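Local coordinates for protein LbaCas13a H328A (C2c2) (Lachnospiraceae bacterium NK4A179, PDB 5WLH) that binds a precursor CRISPR RNA as the guide of an RNA-targeting, A-cleaving Cas13a nuclease, and probably processes that guide, at residues R1246-H1251 with Y1255-R1260. Sequence-based numbering, arbitrary orientation. Where two conformers were deposited one is given.
Sequences RNYIEH and YSSFDR
Y1248 reaches out from the end of helix 1239-1250 and lies against the side chain of R1260. Its CG is anti to the backbone N (chi1 -174°), which carries the ring off the helix to the turn after helix 1254-1257. R1260 is modelled in two conformers; in the one described here its guanidinium lies flat over one ring face, with planes 18° apart. R1260 CZ sits 3.9 Å from the Y1248 ring centroid, a cation-pi contact. R1260 CD adds a CH-pi contact over the same face, 4.0 Å from that centroid. The R1260 chain bends at chi3 (93°), and this lets its guanidinium run back along the ring. The Y1248 hydroxyl donates to D1259 OD1 at the ring edge; the position of that oxygen is less certain. D1259 OD2 lies in the guanidinium plane and takes a weak, long bond from R1260 NE (3.4 Å), part of a salt bridge. S1257 OG also lies near the Y1248 hydroxyl, but its hydrogen bond goes to R1253 O. Replacing Y1248 by an alanine is likely to rob the R1260 guanidinium of its stacking face and D1259 of its hydroxyl partner. The contact is a helix-loop-helix link, about 14 Å from the bound RNA at the nearest atom. I1265 of helix 1262-1273 touches both Y1248 and R1260, while I1249 packs on helix 1106-1145.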
ATOM      1  N   ARG A1246      12.117  14.829   4.711  1.00 21.97           N
ATOM      2  CA  ARG A1246      10.792  14.728   5.304  1.00 21.74           C
ATOM      3  C   ARG A1246      10.092  16.080   5.293  1.00 23.74           C
ATOM      4  O   ARG A1246       8.925  16.199   4.895  1.00 20.80           O
ATOM      5  CB  ARG A1246      10.934  14.197   6.737  1.00 25.03           C
ATOM      6  CG  ARG A1246       9.632  13.971   7.468  1.00 29.18           C
ATOM      7  CD  ARG A1246       9.311  15.072   8.455  1.00 31.88           C
ATOM      8  NE  ARG A1246       7.930  14.955   8.919  1.00 33.29           N
ATOM      9  CZ  ARG A1246       7.548  14.170   9.918  1.00 30.38           C
ATOM     10  NH1 ARG A1246       8.448  13.435  10.572  1.00 31.27           N
ATOM     11  NH2 ARG A1246       6.267  14.112  10.265  1.00 27.91           N
ATOM     12  N   ASN A1247      10.808  17.122   5.719  1.00 23.24           N
ATOM     13  CA  ASN A1247      10.204  18.447   5.766  1.00 22.91           C
ATOM     14  C   ASN A1247       9.891  18.945   4.371  1.00 20.66           C
ATOM     15  O   ASN A1247       8.843  19.562   4.148  1.00 25.40           O
ATOM     16  CB  ASN A1247      11.129  19.428   6.481  1.00 23.47           C
ATOM     17  CG  ASN A1247      11.180  19.208   7.981  1.00 29.75           C
ATOM     18  OD1 ASN A1247      10.288  18.595   8.576  1.00 31.32           O
ATOM     19  ND2 ASN A1247      12.223  19.730   8.607  1.00 31.64           N
ATOM     20  N   TYR A1248      10.798  18.698   3.421  1.00 23.80           N
ATOM     21  CA  TYR A1248      10.566  19.124   2.052  1.00 21.86           C
ATOM     22  C   TYR A1248       9.242  18.581   1.547  1.00 21.88           C
ATOM     23  O   TYR A1248       8.422  19.313   0.988  1.00 21.33           O
ATOM     24  CB  TYR A1248      11.720  18.656   1.170  1.00 23.77           C
ATOM     25  CG  TYR A1248      11.662  19.168  -0.243  1.00 26.76           C
ATOM     26  CD1 TYR A1248      12.262  20.366  -0.592  1.00 27.61           C
ATOM     27  CD2 TYR A1248      11.000  18.453  -1.232  1.00 28.56           C
ATOM     28  CE1 TYR A1248      12.212  20.832  -1.879  1.00 30.77           C
ATOM     29  CE2 TYR A1248      10.937  18.916  -2.517  1.00 30.15           C
ATOM     30  CZ  TYR A1248      11.546  20.111  -2.839  1.00 31.38           C
ATOM     31  OH  TYR A1248      11.486  20.579  -4.135  1.00 31.53           O
ATOM     32  N   ILE A1249       9.011  17.285   1.759  1.00 20.48           N
ATOM     33  CA  ILE A1249       7.771  16.660   1.309  1.00 19.61           C
ATOM     34  C   ILE A1249       6.583  17.214   2.090  1.00 15.80           C
ATOM     35  O   ILE A1249       5.602  17.702   1.512  1.00 20.42           O
ATOM     36  CB  ILE A1249       7.864  15.135   1.472  1.00 21.69           C
ATOM     37  CG1 ILE A1249       8.949  14.565   0.551  1.00 21.39           C
ATOM     38  CG2 ILE A1249       6.512  14.495   1.204  1.00 20.13           C
ATOM     39  CD1 ILE A1249       9.401  13.178   0.997  1.00 19.88           C
ATOM     40  N   GLU A1250       6.643  17.112   3.419  1.00 18.78           N
ATOM     41  CA  GLU A1250       5.444  17.394   4.200  1.00 20.60           C
ATOM     42  C   GLU A1250       5.084  18.871   4.180  1.00 23.59           C
ATOM     43  O   GLU A1250       3.914  19.227   4.380  1.00 23.92           O
ATOM     44  CB  GLU A1250       5.593  16.916   5.640  1.00 23.33           C
ATOM     45  CG  GLU A1250       4.245  16.959   6.360  1.00 28.93           C
ATOM     46  CD  GLU A1250       4.171  16.045   7.554  1.00 32.14           C
ATOM     47  OE1 GLU A1250       5.204  15.441   7.894  1.00 30.96           O
ATOM     48  OE2 GLU A1250       3.071  15.925   8.138  1.00 31.30           O
ATOM     49  N   HIS A1251       6.060  19.740   3.973  1.00 24.11           N
ATOM     50  CA  HIS A1251       5.782  21.158   3.836  1.00 24.34           C
ATOM     51  C   HIS A1251       5.510  21.568   2.404  1.00 24.35           C
ATOM     52  O   HIS A1251       5.417  22.771   2.134  1.00 24.85           O
ATOM     53  CB  HIS A1251       6.939  21.990   4.386  1.00 23.84           C
ATOM     54  CG  HIS A1251       7.261  21.672   5.807  1.00 27.07           C
ATOM     55  ND1 HIS A1251       8.504  21.891   6.356  1.00 31.49           N
ATOM     56  CD2 HIS A1251       6.497  21.142   6.791  1.00 30.23           C
ATOM     57  CE1 HIS A1251       8.492  21.514   7.622  1.00 30.25           C
ATOM     58  NE2 HIS A1251       7.288  21.051   7.909  1.00 30.64           N
ATOM     59  N   TYR A1255       6.212  22.468  -4.451  1.00 25.69           N
ATOM     60  CA  TYR A1255       5.256  23.303  -5.157  1.00 28.97           C
ATOM     61  C   TYR A1255       5.618  24.777  -5.112  1.00 31.05           C
ATOM     62  O   TYR A1255       5.023  25.559  -5.858  1.00 36.36           O
ATOM     63  CB  TYR A1255       3.855  23.094  -4.587  1.00 26.42           C
ATOM     64  CG  TYR A1255       3.340  21.695  -4.863  1.00 27.64           C
ATOM     65  CD1 TYR A1255       3.020  21.309  -6.160  1.00 32.23           C
ATOM     66  CD2 TYR A1255       3.206  20.751  -3.846  1.00 25.43           C
ATOM     67  CE1 TYR A1255       2.547  20.031  -6.439  1.00 27.76           C
ATOM     68  CE2 TYR A1255       2.737  19.440  -4.132  1.00 25.23           C
ATOM     69  CZ  TYR A1255       2.408  19.110  -5.430  1.00 28.35           C
ATOM     70  OH  TYR A1255       1.950  17.840  -5.754  1.00 31.95           O
ATOM     71  N   SER A1256       6.561  25.159  -4.255  1.00 29.65           N
ATOM     72  CA  SER A1256       7.073  26.519  -4.195  1.00 33.02           C
ATOM     73  C   SER A1256       8.371  26.691  -4.965  1.00 39.15           C
ATOM     74  O   SER A1256       8.609  27.763  -5.527  1.00 47.01           O
ATOM     75  CB  SER A1256       7.297  26.933  -2.736  1.00 33.30           C
ATOM     76  OG  SER A1256       6.055  27.061  -2.066  1.00 42.57           O
ATOM     77  N   SER A1257       9.198  25.659  -5.034  1.00 37.43           N
ATOM     78  CA  SER A1257      10.553  25.823  -5.535  1.00 41.18           C
ATOM     79  C   SER A1257      10.867  24.996  -6.771  1.00 39.97           C
ATOM     80  O   SER A1257      11.638  25.460  -7.610  1.00 37.89           O
ATOM     81  CB  SER A1257      11.569  25.486  -4.436  1.00 41.68           C
ATOM     82  OG  SER A1257      11.526  24.113  -4.108  1.00 48.26           O
ATOM     83  N   PHE A1258      10.307  23.791  -6.910  1.00 36.04           N
ATOM     84  CA  PHE A1258      10.556  22.946  -8.081  1.00 35.06           C
ATOM     85  C   PHE A1258      12.047  22.739  -8.317  1.00 37.02           C
ATOM     86  O   PHE A1258      12.503  22.636  -9.461  1.00 41.41           O
ATOM     87  CB  PHE A1258       9.885  23.522  -9.336  1.00 36.97           C
ATOM     88  CG  PHE A1258       8.403  23.726  -9.192  1.00 35.73           C
ATOM     89  CD1 PHE A1258       7.522  22.669  -9.376  1.00 34.21           C
ATOM     90  CD2 PHE A1258       7.886  24.967  -8.848  1.00 35.01           C
ATOM     91  CE1 PHE A1258       6.151  22.850  -9.229  1.00 32.21           C
ATOM     92  CE2 PHE A1258       6.510  25.152  -8.695  1.00 35.69           C
ATOM     93  CZ  PHE A1258       5.642  24.091  -8.887  1.00 36.49           C
ATOM     94  N   ASP A1259      12.828  22.689  -7.241  1.00 34.68           N
ATOM     95  CA  ASP A1259      14.257  22.446  -7.367  1.00 40.59           C
ATOM     96  C   ASP A1259      14.559  20.977  -7.610  1.00 42.44           C
ATOM     97  O   ASP A1259      15.668  20.639  -8.044  1.00 45.93           O
ATOM     98  CB  ASP A1259      14.980  22.914  -6.108  1.00 43.93           C
ATOM     99  CG  ASP A1259      14.315  22.412  -4.849  1.00 45.91           C
ATOM    100  OD1 ASP A1259      13.092  22.614  -4.698  1.00 44.22           O
ATOM    101  OD2 ASP A1259      15.015  21.794  -4.026  1.00 52.13           O
ATOM    102  N   ARG A1260      13.605  20.095  -7.338  0.51 40.05           N
ATOM    103  CA  ARG A1260      13.756  18.685  -7.648  0.51 36.97           C
ATOM    104  C   ARG A1260      12.442  18.167  -8.205  0.51 32.89           C
ATOM    105  O   ARG A1260      11.395  18.807  -8.085  0.51 36.31           O
ATOM    106  CB  ARG A1260      14.181  17.868  -6.424  0.51 36.96           C
ATOM    107  CG  ARG A1260      13.286  18.034  -5.217  0.51 32.33           C
ATOM    108  CD  ARG A1260      13.966  17.483  -3.970  0.51 33.62           C
ATOM    109  NE  ARG A1260      14.698  18.515  -3.245  0.51 33.89           N
ATOM    110  CZ  ARG A1260      15.265  18.335  -2.058  0.51 36.86           C
ATOM    111  NH1 ARG A1260      15.191  17.157  -1.456  0.51 40.47           N
ATOM    112  NH2 ARG A1260      15.907  19.335  -1.472  0.51 36.32           N
TER